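Local coordinates for protein pseudoalteromonas arctica PAMC 21717 (Pseudoalteromonas arctica, PDB 5YL7) that probably hydrolyses peptide bonds as a cold-active, subtilisin-like serine protease that carries bound calcium ions, at residues G19-P24 with A288-L293; A222-N227 with A319-C324; G138-I143 with S177-T182; V128-L133 with I147-G152. All coordinates share one frame; numbering follows the deposited sequence.

Interaction 1: residues G19-P24 with A288-L293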
loop_
_atom_site.group_PDB
_atom_site.type_symbol
_atom_site.label_atom_id
_atom_site.label_comp_id
_atom_site.label_asym_id
_atom_site.label_seq_id
_atom_site.Cartn_x
_atom_site.Cartn_y
_atom_site.Cartn_z
ATOM N N GLY A 19 -5.652 17.603 -4.517
ATOM C CA GLY A 19 -4.792 16.440 -4.256
ATOM C C GLY A 19 -5.548 15.145 -4.003
ATOM O O GLY A 19 -4.865 14.127 -3.748
ATOM N N GLY A 20 -6.850 15.095 -4.139
ATOM C CA GLY A 20 -7.563 13.891 -3.826
ATOM C C GLY A 20 -7.778 12.959 -4.972
ATOM O O GLY A 20 -7.526 13.222 -6.135
ATOM N N LEU A 21 -8.252 11.741 -4.606
ATOM C CA LEU A 21 -8.394 10.612 -5.499
ATOM C C LEU A 21 -9.702 10.540 -6.282
ATOM O O LEU A 21 -9.930 9.606 -7.040
ATOM C CB LEU A 21 -8.178 9.308 -4.730
ATOM C CG LEU A 21 -7.528 8.158 -5.461
ATOM C CD1 LEU A 21 -6.067 8.386 -5.771
ATOM C CD2 LEU A 21 -7.761 6.874 -4.690
ATOM N N ASN A 22 -10.631 11.485 -6.028
ATOM C CA ASN A 22 -11.924 11.547 -6.707
ATOM C C ASN A 22 -12.727 10.281 -6.464
ATOM O O ASN A 22 -13.310 9.740 -7.397
ATOM C CB ASN A 22 -11.745 11.845 -8.217
ATOM C CG ASN A 22 -12.973 12.439 -8.847
ATOM O OD1 ASN A 22 -13.781 13.099 -8.161
ATOM N ND2 ASN A 22 -13.128 12.192 -10.135
ATOM N N LEU A 23 -12.781 9.883 -5.190
ATOM C CA LEU A 23 -13.467 8.639 -4.780
ATOM C C LEU A 23 -15.001 8.727 -4.693
ATOM O O LEU A 23 -15.641 7.740 -5.065
ATOM C CB LEU A 23 -12.878 8.133 -3.524
ATOM C CG LEU A 23 -11.583 7.341 -3.758
ATOM C CD1 LEU A 23 -10.762 7.261 -2.472
ATOM C CD2 LEU A 23 -11.886 5.938 -4.327
ATOM N N PRO A 24 -15.604 9.820 -4.181
ATOM C CA PRO A 24 -17.069 9.711 -3.987
ATOM C C PRO A 24 -17.828 9.316 -5.214
ATOM O O PRO A 24 -18.753 8.417 -5.093
ATOM C CB PRO A 24 -17.389 11.137 -3.488
ATOM C CG PRO A 24 -16.192 11.529 -2.663
ATOM C CD PRO A 24 -15.032 11.001 -3.527
ATOM N N ALA A 288 -3.572 0.923 -5.213
ATOM C CA ALA A 288 -3.987 -0.465 -5.046
ATOM C C ALA A 288 -5.464 -0.526 -4.825
ATOM O O ALA A 288 -6.110 -1.412 -5.355
ATOM C CB ALA A 288 -3.202 -1.114 -3.913
ATOM N N GLY A 289 -5.992 0.428 -4.041
ATOM C CA GLY A 289 -7.452 0.416 -3.863
ATOM C C GLY A 289 -8.166 0.687 -5.154
ATOM O O GLY A 289 -9.191 0.043 -5.440
ATOM N N VAL A 290 -7.719 1.639 -5.986
ATOM C CA VAL A 290 -8.351 1.833 -7.296
ATOM C C VAL A 290 -8.203 0.635 -8.159
ATOM O O VAL A 290 -9.169 0.307 -8.907
ATOM C CB VAL A 290 -7.913 3.169 -7.943
ATOM C CG1 VAL A 290 -8.584 3.354 -9.297
ATOM C CG2 VAL A 290 -8.259 4.341 -7.039
ATOM N N ALA A 291 -7.068 -0.058 -8.130
ATOM C CA ALA A 291 -6.972 -1.315 -8.863
ATOM C C ALA A 291 -8.054 -2.304 -8.438
ATOM O O ALA A 291 -8.621 -3.005 -9.319
ATOM C CB ALA A 291 -5.573 -1.913 -8.652
ATOM N N ALA A 292 -8.377 -2.382 -7.170
ATOM C CA ALA A 292 -9.473 -3.193 -6.697
ATOM C C ALA A 292 -10.793 -2.692 -7.196
ATOM O O ALA A 292 -11.672 -3.564 -7.521
ATOM C CB ALA A 292 -9.449 -3.334 -5.167
ATOM N N LEU A 293 -11.056 -1.404 -7.262
ATOM C CA LEU A 293 -12.312 -0.881 -7.828
ATOM C C LEU A 293 -12.405 -1.328 -9.255
ATOM O O LEU A 293 -13.501 -1.779 -9.722
ATOM C CB LEU A 293 -12.414 0.616 -7.704
ATOM C CG LEU A 293 -12.259 1.199 -6.323
ATOM C CD1 LEU A 293 -12.508 2.713 -6.364
ATOM C CD2 LEU A 293 -13.164 0.520 -5.308
#

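Interaction 2: residues A222-N227 with A319-C324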
loop_
_atom_site.group_PDB
_atom_site.type_symbol
_atom_site.label_atom_id
_atom_site.label_comp_id
_atom_site.label_asym_id
_atom_site.label_seq_id
_atom_site.Cartn_x
_atom_site.Cartn_y
_atom_site.Cartn_z
ATOM N N ALA A 222 4.343 7.545 -7.692
ATOM C CA ALA A 222 4.900 8.778 -7.055
ATOM C C ALA A 222 3.833 9.369 -6.155
ATOM O O ALA A 222 2.637 9.129 -6.259
ATOM C CB ALA A 222 5.336 9.761 -8.116
ATOM N N SER A 223 4.272 10.241 -5.228
ATOM C CA SER A 223 3.413 10.863 -4.264
ATOM C C SER A 223 3.166 12.335 -4.516
ATOM O O SER A 223 4.188 13.063 -4.755
ATOM C CB SER A 223 4.010 10.745 -2.890
ATOM O OG SER A 223 3.236 11.480 -1.940
ATOM N N VAL A 224 1.944 12.799 -4.484
ATOM C CA VAL A 224 1.584 14.209 -4.406
ATOM C C VAL A 224 1.179 14.558 -3.022
ATOM O O VAL A 224 0.652 13.772 -2.222
ATOM C CB VAL A 224 0.551 14.663 -5.420
ATOM C CG1 VAL A 224 1.065 14.481 -6.850
ATOM C CG2 VAL A 224 -0.776 13.964 -5.233
ATOM N N GLY A 225 1.355 15.845 -2.691
ATOM C CA GLY A 225 0.774 16.434 -1.467
ATOM C C GLY A 225 -0.592 16.940 -1.705
ATOM O O GLY A 225 -1.182 16.873 -2.780
ATOM N N ARG A 226 -1.125 17.629 -0.686
ATOM C CA ARG A 226 -2.431 18.232 -0.704
ATOM C C ARG A 226 -2.576 19.338 -1.743
ATOM O O ARG A 226 -3.687 19.619 -2.156
ATOM C CB ARG A 226 -2.781 18.681 0.738
ATOM C CG ARG A 226 -4.217 19.127 0.905
ATOM C CD ARG A 226 -4.514 19.263 2.389
ATOM N NE ARG A 226 -5.919 19.518 2.657
ATOM C CZ ARG A 226 -6.379 19.531 3.921
ATOM N NH1 ARG A 226 -5.569 19.392 4.947
ATOM N NH2 ARG A 226 -7.678 19.538 4.079
ATOM N N ASN A 227 -1.478 19.900 -2.201
ATOM C CA ASN A 227 -1.510 20.835 -3.294
ATOM C C ASN A 227 -1.661 20.198 -4.663
ATOM O O ASN A 227 -1.828 20.894 -5.652
ATOM C CB ASN A 227 -0.249 21.763 -3.322
ATOM C CG ASN A 227 1.042 20.993 -3.555
ATOM O OD1 ASN A 227 1.083 19.754 -3.440
ATOM N ND2 ASN A 227 2.066 21.662 -4.024
ATOM N N ALA A 319 -0.338 21.429 -9.630
ATOM C CA ALA A 319 0.917 22.025 -9.293
ATOM C C ALA A 319 2.027 21.163 -9.853
ATOM O O ALA A 319 1.801 19.941 -10.108
ATOM C CB ALA A 319 1.022 22.223 -7.785
ATOM N N THR A 320 3.218 21.702 -9.910
ATOM C CA THR A 320 4.357 21.065 -10.579
ATOM C C THR A 320 4.514 19.565 -10.032
ATOM O O THR A 320 4.656 19.381 -8.822
ATOM C CB THR A 320 5.695 21.816 -10.149
ATOM O OG1 THR A 320 5.602 23.266 -10.348
ATOM C CG2 THR A 320 6.904 21.321 -10.938
ATOM N N CYS A 321 4.599 18.651 -11.011
ATOM C CA CYS A 321 5.017 17.278 -10.682
ATOM C C CYS A 321 5.830 16.774 -11.862
ATOM O O CYS A 321 5.224 16.163 -12.772
ATOM C CB CYS A 321 3.809 16.398 -10.333
ATOM S SG CYS A 321 4.106 15.045 -9.198
ATOM N N THR A 322 7.155 16.951 -11.718
ATOM C CA THR A 322 7.998 16.581 -12.823
ATOM C C THR A 322 8.251 15.037 -12.792
ATOM O O THR A 322 8.685 14.513 -11.781
ATOM C CB THR A 322 9.329 17.334 -12.878
ATOM O OG1 THR A 322 9.218 18.719 -12.440
ATOM C CG2 THR A 322 9.881 17.289 -14.321
ATOM N N SER A 323 8.052 14.467 -13.925
ATOM C CA SER A 323 8.284 13.017 -14.070
ATOM C C SER A 323 7.564 12.171 -13.032
ATOM O O SER A 323 8.137 11.321 -12.370
ATOM C CB SER A 323 9.730 12.690 -14.070
ATOM O OG SER A 323 10.425 13.403 -15.160
ATOM N N CYS A 324 6.284 12.476 -12.909
ATOM C CA CYS A 324 5.384 11.893 -11.933
ATOM C C CYS A 324 4.377 10.985 -12.618
ATOM O O CYS A 324 3.249 10.741 -12.077
ATOM C CB CYS A 324 4.617 12.942 -11.200
ATOM S SG CYS A 324 5.609 13.941 -10.077
#

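Interaction 3: residues G138-I143 with S177-T182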
loop_
_atom_site.group_PDB
_atom_site.type_symbol
_atom_site.label_atom_id
_atom_site.label_comp_id
_atom_site.label_asym_id
_atom_site.label_seq_id
_atom_site.Cartn_x
_atom_site.Cartn_y
_atom_site.Cartn_z
ATOM N N GLY A 138 13.226 -5.816 5.929
ATOM C CA GLY A 138 12.968 -7.136 5.424
ATOM C C GLY A 138 13.981 -7.641 4.411
ATOM O O GLY A 138 14.688 -6.835 3.853
ATOM N N LEU A 139 13.990 -8.927 4.293
ATOM C CA LEU A 139 14.908 -9.625 3.370
ATOM C C LEU A 139 14.282 -9.748 1.992
ATOM O O LEU A 139 13.109 -10.164 1.878
ATOM C CB LEU A 139 15.155 -10.980 3.925
ATOM C CG LEU A 139 16.198 -11.889 3.261
ATOM C CD1 LEU A 139 17.594 -11.216 3.197
ATOM C CD2 LEU A 139 16.334 -13.250 3.984
ATOM N N THR A 140 15.046 -9.441 0.952
ATOM C CA THR A 140 14.575 -9.589 -0.414
ATOM C C THR A 140 13.946 -10.919 -0.666
ATOM O O THR A 140 12.852 -10.998 -1.317
ATOM C CB THR A 140 15.788 -9.326 -1.396
ATOM O OG1 THR A 140 16.279 -8.046 -1.050
ATOM C CG2 THR A 140 15.323 -9.504 -2.870
ATOM N N SER A 141 14.488 -12.017 -0.202
ATOM C CA SER A 141 13.983 -13.295 -0.485
ATOM C C SER A 141 12.601 -13.610 0.227
ATOM O O SER A 141 11.766 -14.314 -0.319
ATOM C CB SER A 141 14.999 -14.440 -0.198
ATOM O OG SER A 141 15.450 -14.250 1.052
ATOM N N ASP A 142 12.469 -13.036 1.442
ATOM C CA ASP A 142 11.177 -13.154 2.107
ATOM C C ASP A 142 10.113 -12.331 1.387
ATOM O O ASP A 142 8.958 -12.795 1.267
ATOM C CB ASP A 142 11.279 -12.681 3.556
ATOM C CG ASP A 142 12.126 -13.590 4.467
ATOM O OD1 ASP A 142 12.319 -14.775 4.153
ATOM O OD2 ASP A 142 12.406 -13.100 5.587
ATOM N N ILE A 143 10.434 -11.147 0.977
ATOM C CA ILE A 143 9.515 -10.304 0.199
ATOM C C ILE A 143 9.081 -11.024 -1.054
ATOM O O ILE A 143 7.893 -11.039 -1.421
ATOM C CB ILE A 143 10.099 -8.932 -0.059
ATOM C CG1 ILE A 143 10.365 -8.228 1.283
ATOM C CG2 ILE A 143 9.229 -8.156 -0.985
ATOM C CD1 ILE A 143 11.304 -7.055 1.188
ATOM N N SER A 177 19.330 -1.860 -8.145
ATOM C CA SER A 177 18.621 -2.497 -9.173
ATOM C C SER A 177 17.621 -3.556 -8.622
ATOM O O SER A 177 17.728 -4.003 -7.504
ATOM C CB SER A 177 19.642 -3.104 -10.169
ATOM O OG SER A 177 20.425 -4.006 -9.523
ATOM N N CYS A 178 16.622 -3.846 -9.458
ATOM C CA CYS A 178 15.648 -4.890 -9.190
ATOM C C CYS A 178 16.384 -6.266 -9.286
ATOM O O CYS A 178 16.896 -6.550 -10.365
ATOM C CB CYS A 178 14.515 -4.824 -10.203
ATOM S SG CYS A 178 13.248 -6.096 -9.970
ATOM N N SER A 179 16.368 -7.062 -8.267
ATOM C CA SER A 179 17.034 -8.290 -8.389
ATOM C C SER A 179 16.309 -9.340 -9.159
ATOM O O SER A 179 15.047 -9.262 -9.289
ATOM C CB SER A 179 17.371 -8.865 -7.039
ATOM O OG SER A 179 16.210 -9.478 -6.479
ATOM N N SER A 180 16.990 -10.322 -9.664
ATOM C CA SER A 180 16.363 -11.406 -10.387
ATOM C C SER A 180 15.346 -12.136 -9.466
ATOM O O SER A 180 14.328 -12.532 -9.987
ATOM C CB SER A 180 17.340 -12.501 -10.837
ATOM O OG SER A 180 18.062 -11.894 -11.895
ATOM N N THR A 181 15.612 -12.309 -8.187
ATOM C CA THR A 181 14.703 -13.012 -7.280
ATOM C C THR A 181 13.370 -12.199 -7.274
ATOM O O THR A 181 12.316 -12.789 -7.311
ATOM C CB THR A 181 15.312 -13.014 -5.883
ATOM O OG1 THR A 181 16.538 -13.782 -5.947
ATOM C CG2 THR A 181 14.420 -13.656 -4.824
ATOM N N THR A 182 13.453 -10.878 -7.157
ATOM C CA THR A 182 12.257 -10.066 -7.111
ATOM C C THR A 182 11.511 -10.093 -8.461
ATOM O O THR A 182 10.300 -10.258 -8.469
ATOM C CB THR A 182 12.575 -8.644 -6.709
ATOM O OG1 THR A 182 13.345 -8.703 -5.471
ATOM C CG2 THR A 182 11.350 -7.822 -6.521
HETATM O O HOH W 1 11.838 -9.030 -3.223
#

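Interaction 4: residues V128-L133 with I147-G152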
loop_
_atom_site.group_PDB
_atom_site.type_symbol
_atom_site.label_atom_id
_atom_site.label_comp_id
_atom_site.label_asym_id
_atom_site.label_seq_id
_atom_site.Cartn_x
_atom_site.Cartn_y
_atom_site.Cartn_z
ATOM N N VAL A 128 -5.473 -9.351 2.496
ATOM C CA VAL A 128 -4.629 -10.466 3.014
ATOM C C VAL A 128 -3.351 -9.839 3.476
ATOM O O VAL A 128 -2.564 -9.287 2.666
ATOM C CB VAL A 128 -4.364 -11.522 1.947
ATOM C CG1 VAL A 128 -3.334 -12.531 2.337
ATOM C CG2 VAL A 128 -5.653 -12.200 1.571
ATOM N N PRO A 129 -3.039 -9.857 4.745
ATOM C CA PRO A 129 -1.816 -9.334 5.256
ATOM C C PRO A 129 -0.677 -10.294 5.077
ATOM O O PRO A 129 -0.782 -11.444 5.482
ATOM C CB PRO A 129 -2.101 -9.108 6.743
ATOM C CG PRO A 129 -3.103 -10.190 7.069
ATOM C CD PRO A 129 -3.920 -10.386 5.824
ATOM N N VAL A 130 0.376 -9.886 4.386
ATOM C CA VAL A 130 1.568 -10.703 4.164
ATOM C C VAL A 130 2.684 -10.008 4.822
ATOM O O VAL A 130 3.153 -8.945 4.374
ATOM C CB VAL A 130 1.786 -10.973 2.666
ATOM C CG1 VAL A 130 2.951 -11.940 2.482
ATOM C CG2 VAL A 130 0.548 -11.524 2.030
ATOM N N ARG A 131 3.125 -10.529 5.966
ATOM C CA ARG A 131 4.109 -9.890 6.777
ATOM C C ARG A 131 5.498 -10.216 6.246
ATOM O O ARG A 131 5.915 -11.374 6.300
ATOM C CB ARG A 131 3.964 -10.190 8.283
ATOM C CG ARG A 131 5.028 -9.586 9.112
ATOM C CD ARG A 131 4.653 -9.613 10.589
ATOM N NE ARG A 131 5.680 -8.913 11.323
ATOM C CZ ARG A 131 6.641 -9.407 12.114
ATOM N NH1 ARG A 131 6.696 -10.693 12.358
ATOM N NH2 ARG A 131 7.548 -8.617 12.618
ATOM N N VAL A 132 6.203 -9.211 5.768
ATOM C CA VAL A 132 7.535 -9.370 5.200
ATOM C C VAL A 132 8.536 -8.446 5.784
ATOM O O VAL A 132 9.756 -8.641 5.517
ATOM C CB VAL A 132 7.492 -9.235 3.665
ATOM C CG1 VAL A 132 6.554 -10.258 2.992
ATOM C CG2 VAL A 132 7.156 -7.826 3.230
ATOM N N LEU A 133 8.145 -7.495 6.596
ATOM C CA LEU A 133 9.028 -6.477 7.219
ATOM C C LEU A 133 8.905 -6.543 8.731
ATOM O O LEU A 133 7.791 -6.606 9.273
ATOM C CB LEU A 133 8.669 -5.075 6.800
ATOM C CG LEU A 133 8.531 -4.787 5.295
ATOM C CD1 LEU A 133 8.106 -3.346 5.081
ATOM C CD2 LEU A 133 9.846 -5.039 4.581
ATOM N N ILE A 147 5.386 -12.202 -2.394
ATOM C CA ILE A 147 4.740 -11.874 -3.695
ATOM C C ILE A 147 4.185 -13.145 -4.329
ATOM O O ILE A 147 3.017 -13.188 -4.730
ATOM C CB ILE A 147 5.759 -11.248 -4.648
ATOM C CG1 ILE A 147 6.255 -9.853 -4.107
ATOM C CG2 ILE A 147 5.249 -11.172 -6.047
ATOM C CD1 ILE A 147 7.475 -9.303 -4.819
ATOM N N ILE A 148 5.015 -14.173 -4.348
ATOM C CA ILE A 148 4.556 -15.466 -4.951
ATOM C C ILE A 148 3.308 -15.997 -4.243
ATOM O O ILE A 148 2.278 -16.268 -4.880
ATOM C CB ILE A 148 5.712 -16.486 -4.894
ATOM C CG1 ILE A 148 6.855 -16.042 -5.794
ATOM C CG2 ILE A 148 5.184 -17.897 -5.299
ATOM C CD1 ILE A 148 8.139 -16.739 -5.473
ATOM N N TRP A 149 3.429 -16.103 -2.910
ATOM C CA TRP A 149 2.305 -16.694 -2.149
ATOM C C TRP A 149 1.033 -15.861 -2.268
ATOM O O TRP A 149 -0.079 -16.360 -2.332
ATOM C CB TRP A 149 2.760 -16.891 -0.681
ATOM C CG TRP A 149 1.736 -17.564 0.188
ATOM C CD1 TRP A 149 1.533 -18.943 0.316
ATOM C CD2 TRP A 149 0.747 -16.949 1.014
ATOM N NE1 TRP A 149 0.518 -19.137 1.199
ATOM C CE2 TRP A 149 -0.025 -17.970 1.618
ATOM C CE3 TRP A 149 0.404 -15.630 1.286
ATOM C CZ2 TRP A 149 -1.035 -17.701 2.510
ATOM C CZ3 TRP A 149 -0.652 -15.407 2.142
ATOM C CH2 TRP A 149 -1.363 -16.437 2.730
ATOM N N ALA A 150 1.197 -14.529 -2.188
ATOM C CA ALA A 150 0.075 -13.619 -2.223
ATOM C C ALA A 150 -0.735 -13.816 -3.479
ATOM O O ALA A 150 -1.966 -13.676 -3.481
ATOM C CB ALA A 150 0.528 -12.203 -2.213
ATOM N N SER A 151 -0.045 -14.146 -4.594
ATOM C CA SER A 151 -0.688 -14.363 -5.878
ATOM C C SER A 151 -1.336 -15.737 -6.031
ATOM O O SER A 151 -1.940 -15.971 -7.114
ATOM C CB SER A 151 0.293 -14.121 -6.992
ATOM O OG SER A 151 1.178 -15.203 -7.222
ATOM N N GLY A 152 -1.114 -16.625 -5.082
ATOM C CA GLY A 152 -1.619 -18.003 -5.190
ATOM C C GLY A 152 -0.580 -18.899 -5.706
ATOM O O GLY A 152 -0.903 -20.097 -6.070
#

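Interaction 1: residues G19-P24 with A288-L293
L21 and V290 make the tight half of this contact. L21 CD2 sits 3.5 Å from V290 CG2, closer than two methyl groups usually come, and the two side chains lie alongside one another, running opposite ways. V290 can do this because CG1 is anti to its backbone N (chi1 -180°), which leaves CG2 as the branch that meets the leucine. The second pair is easier: L23 CD2 lies 3.9 Å from L293 CD1, with the two side chains crossing at about a right angle. V290 and L293, three residues apart on helix 280-297, present their methyls to the leucines of the N-terminal segment 19-24, and all four residues are buried. Away from the helix the segment changes character. N22 and P24 are partly exposed, and N22 ND2 is hydrogen-bonded to D330 OD1. The C-terminal helix 331-338 packs on the same hydrophobic patch, with A331 against L23, A334 against V290 and V335 against L293. On its other flank, helix 280-297 turns A288 and A291 onto V167 of strand 167-170, so it lies between the central parallel sheet and this terminal layer.

Interaction 2: residues A222-N227 with A319-C324
V224, at the end of strand 219-224 in the central parallel sheet, meets the loop between helices 303-312 and 331-338, which holds the C321–C324 disulfide. It does so through one methyl group: its CG1 is 3.9 Å from C321 SG. C321 swings its sulfur anti to the backbone N (chi1 -151°), which directs it at the strand. That sulfur is bonded to C324 SG at 2.1 Å, closing a tight ring with only T322 and S323 between the cysteines. S323 takes a left-handed backbone conformation within that turn. At one end of the contact A222 points its methyl at C324, and the two CB atoms stand 4.5 Å apart. At the other end A319 CB rests 3.8 Å from N227 O. The N227 side chain reaches the same methyl, with ND2 3.9 Å from A319 CB. N227 holds CG between the backbone N and carbonyl carbon (chi1 64°), and its OD1 is hydrogen-bonded to the backbone N of G229, which fixes the turn of the amide. R230 also packs on C321, and F317 on C324. Chemically this is sulfur and methyl contact, buried at A222, V224 and C324 and opening to solvent at N227: the disulfide stiffens the loop itself, and between these two segments the link is van der Waals contact.

Interaction 3: residues G138-I143 with S177-T182
T140 and S141 run beside T182 and T181, with the CA atoms of S141 and T181 6.8 Å apart, where two helices of the subtilisin-like alpha/beta fold bring their first turns together. L139 is the N-cap of helix 140-150 and S179 that of helix 180-191, so the contact joins two helix beginnings at the protein surface. T140 does most of the touching. Its methyl, CG2, is anti to the backbone N (chi1 -55° for OG1) and reaches across to the other helix start. There it comes 3.4 Å from T182 OG1, the two side chains crossing at about a right angle. The same methyl is 3.7 Å from S179 OG, so it nestles against a pair of hydroxyl groups. One residue on, the contact is looser, T181 CG2 lying 4.4 Å from S141 CA. Just before the second helix, C178 is bonded to C215 in a disulfide, and T182 also packs on P212 and C215. On the first segment, G138 makes backbone hydrogen bonds with a bound peptide and I143 packs on a modified side chain of it, consistent with an edge of the substrate cleft. A single water stitches the two helix starts together: it donates to T140 O at 2.9 Å and is hydrogen-bonded to T182 OG1 at 2.7 Å.

Interaction 4: residues V128-L133 with I147-G152
W149 and V130 meet through complementary torsions: W149 has its CG anti to the backbone N (chi1 -176°), which extends the indole toward the strand, while V130 sets CG1 anti to its own N and offers CG2 to the helix. V130 CG2 lies at the edge of the indole, near its plane, 4.1 Å from CZ3. V128, two residues back and on the same side of the strand, brings CG1 to 3.9 Å from the same W149 CZ3, its side chain crossing the indole at about a right angle. One corner of the six-membered ring is thus shared by two valines. V130 CG2 has a further neighbour in A150, whose CB is 4.3 Å away. The indole is not held by carbon contact alone, because its buried NE1 is hydrogen-bonded to P159 O, which fixes the ring's direction. The helix finishes just beyond. S151 OG donates to I148 O at 2.8 Å, approaching the carbonyl at 132° and tilted from its plane, and also pairs with N192 ND2. G152 then leaves the helix with positive phi (97°) in a Schellman motif, its N bonded back to W149 O at 3.0 Å. Strand 126-131 and helix 140-150 form the first two elements of a beta-alpha-beta crossover that returns to the parallel sheet at strand 167-170; strand 36-41 lies between, contributing L40 to V130 and A38 to A150, while M60 also packs on W149 and helix 180-191 flanks the helix through I147 and I148.

How the interactions relate
Interactions 3 and 4 share helix 140-150, one at its start and the other at its end, and their centres are 13 Å apart. They touch directly: I143 CG1 lies 3.8 Å from V132 CG2, and L133 and I143 both pack on the bound peptide, marking this side as part of the probable substrate cleft. The side chain of V130 lies near the probable Ser-His-Asp triad of S281, H100 and D41 without touching it, while its backbone is hydrogen-bonded to D41. Helix 280-297 carries S281 and also the second segment of interaction 1. Interactions 1 and 2 approach to about 4 Å between nearest atoms without touching. Interactions 2 and 4 reach the same parallel sheet with centres about 29 Å apart.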